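Local coordinates for protein aspartate aminotransferase, mitochondrial (Trypanosoma brucei brucei, PDB 4W5K) that probably transfers the amino group of L-aspartate to 2-oxoglutarate as a homodimer, using pyridoxal 5'-phosphate as cofactor, at residues Ala116-Ile121 and Ala138-Thr143. The protein carries 1 engineered substitution. Numbering follows the deposited sequence.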
loop_
_atom_site.group_PDB
_atom_site.type_symbol
_atom_site.label_atom_id
_atom_site.label_comp_id
_atom_site.label_asym_id
_atom_site.label_seq_id
_atom_site.Cartn_x
_atom_site.Cartn_y
_atom_site.Cartn_z
ATOM N N ALA A 116 18.355 -15.848 13.175
ATOM C CA ALA A 116 19.649 -16.181 12.599
ATOM C C ALA A 116 19.483 -16.994 11.318
ATOM O O ALA A 116 18.528 -17.772 11.197
ATOM C CB ALA A 116 20.486 -16.973 13.605
ATOM N N ASN A 117 20.422 -16.821 10.390
ATOM C CA ASN A 117 20.541 -17.701 9.236
ATOM C C ASN A 117 19.235 -17.777 8.483
ATOM O O ASN A 117 18.758 -18.870 8.149
ATOM C CB ASN A 117 20.976 -19.113 9.687
ATOM C CG ASN A 117 21.475 -19.977 8.537
ATOM O OD1 ASN A 117 22.012 -19.470 7.551
ATOM N ND2 ASN A 117 21.339 -21.306 8.685
ATOM N N CYS A 118 18.644 -16.616 8.237
ATOM C CA CYS A 118 17.235 -16.553 7.849
ATOM C C CYS A 118 17.033 -16.638 6.343
ATOM O O CYS A 118 16.785 -15.607 5.701
ATOM C CB CYS A 118 16.603 -15.253 8.367
ATOM S SG CYS A 118 14.790 -15.398 8.397
ATOM N N ASN A 119 17.131 -17.840 5.776
ATOM C CA ASN A 119 16.995 -17.987 4.327
ATOM C C ASN A 119 15.976 -19.037 3.874
ATOM O O ASN A 119 15.844 -19.292 2.679
ATOM C CB ASN A 119 18.353 -18.294 3.707
ATOM C CG ASN A 119 19.025 -19.468 4.361
ATOM O OD1 ASN A 119 18.364 -20.332 4.943
ATOM N ND2 ASN A 119 20.346 -19.509 4.283
ATOM N N ARG A 120 15.222 -19.597 4.822
ATOM C CA ARG A 120 14.229 -20.630 4.535
ATOM C C ARG A 120 13.005 -20.413 5.442
ATOM O O ARG A 120 13.144 -19.906 6.559
ATOM C CB ARG A 120 14.837 -22.026 4.746
ATOM C CG ARG A 120 13.931 -23.138 4.318
ATOM C CD ARG A 120 14.448 -24.509 4.770
ATOM N NE ARG A 120 15.700 -24.904 4.134
ATOM C CZ ARG A 120 15.946 -26.140 3.703
ATOM N NH1 ARG A 120 15.018 -27.084 3.824
ATOM N NH2 ARG A 120 17.116 -26.437 3.147
ATOM N N ILE A 121 11.808 -20.721 4.944
ATOM C CA ILE A 121 10.603 -20.662 5.767
ATOM C C ILE A 121 9.755 -21.884 5.389
ATOM O O ILE A 121 9.678 -22.260 4.216
ATOM C CB ILE A 121 9.819 -19.342 5.586
ATOM C CG1 ILE A 121 8.578 -19.305 6.493
ATOM C CG2 ILE A 121 9.457 -19.121 4.128
ATOM C CD1 ILE A 121 7.898 -17.893 6.534
ATOM N N ALA A 138 11.448 -11.479 0.036
ATOM C CA ALA A 138 12.062 -11.184 1.335
ATOM C C ALA A 138 13.332 -11.985 1.601
ATOM O O ALA A 138 13.888 -11.895 2.695
ATOM C CB ALA A 138 11.071 -11.445 2.458
ATOM N N GLY A 139 13.751 -12.806 0.636
ATOM C CA GLY A 139 15.033 -13.503 0.708
ATOM C C GLY A 139 14.943 -14.915 1.257
ATOM O O GLY A 139 15.949 -15.503 1.651
ATOM N N MET A 140 13.738 -15.460 1.296
ATOM C CA MET A 140 13.579 -16.810 1.861
ATOM C C MET A 140 12.867 -17.765 0.938
ATOM O O MET A 140 11.838 -17.433 0.338
ATOM C CB MET A 140 12.831 -16.741 3.196
ATOM C CG MET A 140 13.584 -15.947 4.281
ATOM S SD MET A 140 12.396 -15.403 5.527
ATOM C CE MET A 140 12.186 -16.913 6.446
ATOM N N GLU A 141 13.396 -18.988 0.886
ATOM C CA GLU A 141 12.769 -20.086 0.173
ATOM C C GLU A 141 11.683 -20.781 0.995
ATOM O O GLU A 141 11.945 -21.305 2.073
ATOM C CB GLU A 141 13.840 -21.107 -0.229
ATOM C CG GLU A 141 13.300 -22.219 -1.085
ATOM C CD GLU A 141 14.320 -23.308 -1.316
ATOM O OE1 GLU A 141 15.453 -23.173 -0.812
ATOM O OE2 GLU A 141 13.980 -24.297 -1.995
ATOM N N LEU A 142 10.453 -20.758 0.496
ATOM C CA LEU A 142 9.363 -21.499 1.129
ATOM C C LEU A 142 9.503 -22.983 0.852
ATOM O O LEU A 142 9.632 -23.404 -0.296
ATOM C CB LEU A 142 8.021 -20.975 0.624
ATOM C CG LEU A 142 6.747 -21.597 1.209
ATOM C CD1 LEU A 142 6.571 -21.225 2.667
ATOM C CD2 LEU A 142 5.545 -21.072 0.400
ATOM N N THR A 143 9.505 -23.774 1.914
ATOM C CA THR A 143 9.699 -25.213 1.781
ATOM C C THR A 143 8.591 -25.948 2.547
ATOM O O THR A 143 8.145 -25.496 3.593
ATOM C CB THR A 143 11.092 -25.621 2.275
ATOM O OG1 THR A 143 11.388 -26.956 1.856
ATOM C CG2 THR A 143 11.190 -25.518 3.778
HETATM O O HOH W 1 15.765 -12.815 5.248
#
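Asn119, the residue before strand 120-124, and Ile121, Glu141 and Thr143 join the starts of two parallel strands by backbone hydrogen bonds. Glu141 N donates to Asn119 O at 3.0 Å, Ile121 N to Glu141 O at 2.9 Å, and Thr143 N to Ile121 O at 2.8 Å. Ile121 O also receives a CA-H...O contact from Leu142 CA. Apolar contacts centre on Met140, whose chain bends at its last torsion (chi3 78°) and brings the methyl tightly against Ile121, CE to CB 3.5 Å. The same CE touches Cys118 SG at 3.6 Å; Val172 and Leu111 also touch Met140. On the face of Arg120 and Glu141, Arg120 CD lies across the methyl CG2 of Thr143 (3.6 Å). One water donates to both Cys118 O and Ala138 O, joining the loop to the helix end, where Gly139, with positive phi, completes a Schellman motif. The setting is a beta-alpha-beta crossover of strand 120-124, helix 129-137 and strand 141-149. Main-chain bonds set the register of its two strands, with the buried Met140 side chain, from just before the second strand, packed against Ile121 and Cys118, and the charged side chains on the exposed face.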